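Local coordinates for large ribosomal subunit protein uL10 (Thermotoga maritima, PDB 1ZAV) that probably forms part of the ribosomal stalk, binding large-subunit rRNA and L7/L12 dimers and taking part in the ribosome's interaction with GTP-bound translation factors, at residues A[52-63]-A[79-90]. Sequence-based numbering, arbitrary orientation.
Sequences GARFRVVKNTLL and LKGPTAVLYVTE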
# COMPACT_ATOMS: atom_id res chain seq x y z
N GLY A 52 -12.12 -27.47 8.83
CA GLY A 52 -12.37 -26.06 9.10
C GLY A 52 -13.11 -25.32 8.02
O GLY A 52 -13.44 -24.15 8.17
N ALA A 53 -13.37 -26.01 6.91
CA ALA A 53 -14.10 -25.41 5.81
C ALA A 53 -15.04 -26.44 5.22
O ALA A 53 -14.75 -27.64 5.22
CB ALA A 53 -13.12 -24.92 4.74
N ARG A 54 -16.18 -25.96 4.72
CA ARG A 54 -17.18 -26.83 4.11
C ARG A 54 -17.73 -26.19 2.85
O ARG A 54 -17.76 -24.98 2.74
CB ARG A 54 -18.35 -27.05 5.08
CG ARG A 54 -17.99 -27.88 6.29
CD ARG A 54 -17.55 -29.26 5.84
NE ARG A 54 -16.99 -30.05 6.92
CZ ARG A 54 -17.67 -30.45 7.99
NH1 ARG A 54 -18.96 -30.13 8.12
NH2 ARG A 54 -17.07 -31.18 8.92
N PHE A 55 -18.13 -27.03 1.89
CA PHE A 55 -18.74 -26.55 0.65
C PHE A 55 -19.97 -27.43 0.46
O PHE A 55 -19.85 -28.62 0.15
CB PHE A 55 -17.82 -26.70 -0.57
CG PHE A 55 -18.38 -26.08 -1.82
CD1 PHE A 55 -18.53 -24.70 -1.91
CD2 PHE A 55 -18.82 -26.88 -2.88
CE1 PHE A 55 -19.12 -24.11 -3.04
CE2 PHE A 55 -19.40 -26.30 -4.02
CZ PHE A 55 -19.55 -24.91 -4.10
N ARG A 56 -21.15 -26.85 0.64
CA ARG A 56 -22.39 -27.60 0.49
C ARG A 56 -23.47 -26.87 -0.30
O ARG A 56 -23.64 -25.66 -0.16
CB ARG A 56 -22.97 -27.94 1.87
CG ARG A 56 -22.08 -28.78 2.77
CD ARG A 56 -22.88 -29.31 3.96
NE ARG A 56 -23.36 -28.24 4.84
CZ ARG A 56 -24.18 -28.44 5.87
NH1 ARG A 56 -24.61 -29.66 6.16
NH2 ARG A 56 -24.56 -27.42 6.63
N VAL A 57 -24.18 -27.61 -1.14
CA VAL A 57 -25.28 -27.04 -1.91
C VAL A 57 -26.42 -27.00 -0.91
O VAL A 57 -26.76 -28.02 -0.31
CB VAL A 57 -25.68 -27.95 -3.09
CG1 VAL A 57 -26.95 -27.40 -3.75
CG2 VAL A 57 -24.55 -28.01 -4.11
N VAL A 58 -27.01 -25.82 -0.73
CA VAL A 58 -28.10 -25.67 0.23
C VAL A 58 -29.27 -24.87 -0.33
O VAL A 58 -29.10 -23.80 -0.92
CB VAL A 58 -27.61 -24.98 1.52
CG1 VAL A 58 -28.76 -24.90 2.54
CG2 VAL A 58 -26.44 -25.74 2.11
N LYS A 59 -30.47 -25.41 -0.14
CA LYS A 59 -31.69 -24.77 -0.60
C LYS A 59 -31.76 -23.32 -0.09
O LYS A 59 -31.43 -23.04 1.06
CB LYS A 59 -32.90 -25.55 -0.09
CG LYS A 59 -32.86 -25.82 1.41
CD LYS A 59 -34.16 -26.39 1.92
CE LYS A 59 -35.32 -25.41 1.71
NZ LYS A 59 -35.68 -25.26 0.27
N ASN A 60 -32.20 -22.43 -0.97
CA ASN A 60 -32.32 -21.01 -0.64
C ASN A 60 -33.13 -20.71 0.62
O ASN A 60 -32.68 -19.98 1.49
CB ASN A 60 -32.95 -20.26 -1.82
CG ASN A 60 -32.06 -20.28 -3.05
OD1 ASN A 60 -30.92 -19.82 -3.00
ND2 ASN A 60 -32.59 -20.80 -4.15
N THR A 61 -34.33 -21.28 0.70
CA THR A 61 -35.19 -21.05 1.85
C THR A 61 -34.45 -21.29 3.16
O THR A 61 -34.52 -20.47 4.07
CB THR A 61 -36.45 -21.95 1.79
OG1 THR A 61 -37.20 -21.64 0.61
CG2 THR A 61 -37.34 -21.72 3.02
N LEU A 62 -33.73 -22.41 3.25
CA LEU A 62 -32.95 -22.76 4.44
C LEU A 62 -31.88 -21.70 4.70
O LEU A 62 -31.71 -21.24 5.83
CB LEU A 62 -32.28 -24.12 4.24
CG LEU A 62 -31.77 -24.92 5.44
CD1 LEU A 62 -31.06 -26.15 4.90
CD2 LEU A 62 -30.84 -24.11 6.32
N LEU A 63 -31.14 -21.34 3.66
CA LEU A 63 -30.09 -20.33 3.78
C LEU A 63 -30.66 -19.02 4.29
O LEU A 63 -30.10 -18.40 5.21
CB LEU A 63 -29.42 -20.09 2.43
CG LEU A 63 -28.44 -21.16 1.94
CD1 LEU A 63 -27.80 -20.72 0.64
CD2 LEU A 63 -27.38 -21.39 3.00
N LEU A 79 -29.01 -15.24 -2.99
CA LEU A 79 -29.78 -16.48 -2.98
C LEU A 79 -30.75 -16.68 -4.14
O LEU A 79 -31.76 -17.37 -4.00
CB LEU A 79 -30.55 -16.59 -1.66
CG LEU A 79 -29.71 -16.42 -0.40
CD1 LEU A 79 -30.61 -16.50 0.82
CD2 LEU A 79 -28.61 -17.49 -0.35
N LYS A 80 -30.44 -16.10 -5.29
CA LYS A 80 -31.30 -16.24 -6.45
C LYS A 80 -30.95 -17.50 -7.22
O LYS A 80 -29.96 -17.54 -7.96
CB LYS A 80 -31.17 -15.01 -7.36
CG LYS A 80 -31.72 -13.72 -6.74
CD LYS A 80 -33.21 -13.85 -6.45
CE LYS A 80 -33.82 -12.53 -5.98
NZ LYS A 80 -33.30 -12.07 -4.66
N GLY A 81 -31.77 -18.54 -7.04
CA GLY A 81 -31.55 -19.81 -7.71
C GLY A 81 -30.75 -20.77 -6.85
O GLY A 81 -30.27 -20.37 -5.79
N PRO A 82 -30.61 -22.04 -7.27
CA PRO A 82 -29.85 -23.02 -6.47
C PRO A 82 -28.47 -22.46 -6.13
O PRO A 82 -27.72 -22.05 -7.01
CB PRO A 82 -29.80 -24.24 -7.39
CG PRO A 82 -29.96 -23.65 -8.77
CD PRO A 82 -31.02 -22.61 -8.56
N THR A 83 -28.16 -22.44 -4.84
CA THR A 83 -26.90 -21.88 -4.38
C THR A 83 -26.14 -22.75 -3.40
O THR A 83 -26.71 -23.28 -2.45
CB THR A 83 -27.14 -20.52 -3.72
OG1 THR A 83 -27.93 -19.69 -4.58
CG2 THR A 83 -25.81 -19.82 -3.43
N ALA A 84 -24.85 -22.91 -3.65
CA ALA A 84 -24.00 -23.69 -2.78
C ALA A 84 -23.33 -22.69 -1.86
O ALA A 84 -23.23 -21.50 -2.20
CB ALA A 84 -22.95 -24.45 -3.59
N VAL A 85 -22.88 -23.14 -0.70
CA VAL A 85 -22.26 -22.23 0.23
C VAL A 85 -20.91 -22.73 0.74
O VAL A 85 -20.77 -23.87 1.17
CB VAL A 85 -23.22 -21.96 1.44
CG1 VAL A 85 -23.40 -23.20 2.28
CG2 VAL A 85 -22.70 -20.84 2.26
N LEU A 86 -19.91 -21.85 0.67
CA LEU A 86 -18.56 -22.16 1.12
C LEU A 86 -18.33 -21.37 2.40
O LEU A 86 -18.37 -20.15 2.40
CB LEU A 86 -17.55 -21.72 0.05
CG LEU A 86 -16.05 -21.96 0.23
CD1 LEU A 86 -15.32 -21.49 -1.03
CD2 LEU A 86 -15.53 -21.20 1.44
N TYR A 87 -18.09 -22.07 3.51
CA TYR A 87 -17.86 -21.35 4.76
C TYR A 87 -16.67 -21.89 5.52
O TYR A 87 -16.30 -23.06 5.37
CB TYR A 87 -19.13 -21.33 5.62
CG TYR A 87 -19.67 -22.68 6.01
CD1 TYR A 87 -19.09 -23.41 7.04
CD2 TYR A 87 -20.80 -23.19 5.39
CE1 TYR A 87 -19.62 -24.64 7.43
CE2 TYR A 87 -21.34 -24.42 5.77
CZ TYR A 87 -20.75 -25.13 6.80
OH TYR A 87 -21.30 -26.32 7.19
N VAL A 88 -16.06 -21.01 6.31
CA VAL A 88 -14.90 -21.35 7.12
C VAL A 88 -15.21 -21.16 8.60
O VAL A 88 -15.70 -20.11 9.01
CB VAL A 88 -13.69 -20.47 6.74
CG1 VAL A 88 -12.52 -20.74 7.69
CG2 VAL A 88 -13.27 -20.76 5.30
N THR A 89 -14.92 -22.18 9.39
CA THR A 89 -15.16 -22.10 10.83
C THR A 89 -13.84 -22.06 11.60
O THR A 89 -13.80 -21.63 12.75
CB THR A 89 -16.03 -23.29 11.32
OG1 THR A 89 -15.49 -24.52 10.83
CG2 THR A 89 -17.46 -23.14 10.83
N GLU A 90 -12.76 -22.52 10.96
CA GLU A 90 -11.46 -22.50 11.61
C GLU A 90 -10.35 -22.28 10.59
O GLU A 90 -10.33 -22.92 9.55
CB GLU A 90 -11.19 -23.81 12.37
CG GLU A 90 -10.00 -23.67 13.31
CD GLU A 90 -9.62 -24.95 14.01
OE1 GLU A 90 -8.78 -24.87 14.94
OE2 GLU A 90 -10.13 -26.03 13.65
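Strands 53-58 and 83-88 pair antiparallel, their axes 4.4 Å apart at closest approach and their directions 156° apart. Arg-54 with Tyr-87 and Arg-56 with Val-85 are hydrogen-bonded pairs, each with two backbone N-H to O bonds. Beyond them Thr-89 N gives a bond of 2.7 Å to Gly-52 O. Tyr-87 takes chi1 60°, with CG between its backbone N and carbonyl carbon, and its ring leans across to the partner strand. Arg-54 CB lies over one ring face, 3.9 Å from the centroid, a CH-pi contact. Arg-56 NE comes to the ring edge, its guanidinium plane turned 82° from the ring. With an alanine here in place of Tyr-87, Arg-54 CB is likely to lose its aromatic face and the end of Arg-56 a neighbour. On the other sheet face the Phe-55 ring reaches Ala-84, CZ to CB 3.5 Å, and meets Leu-86 CB at its edge. Helix 35-49 covers this ring through Leu-38, Leu-41 and Leu-45. Past the strand, Leu-63 CD1 packs tightly on Leu-79 CD2. The contact thus joins an outermost strand of the antiparallel sheet, and the start of helix 60-69, to its neighbour: backbone bonds set the register, Phe-55, Ala-84 and Leu-86 pack on one face, and the other combines Val-58 on Val-85 with the arginine-tyrosine contacts.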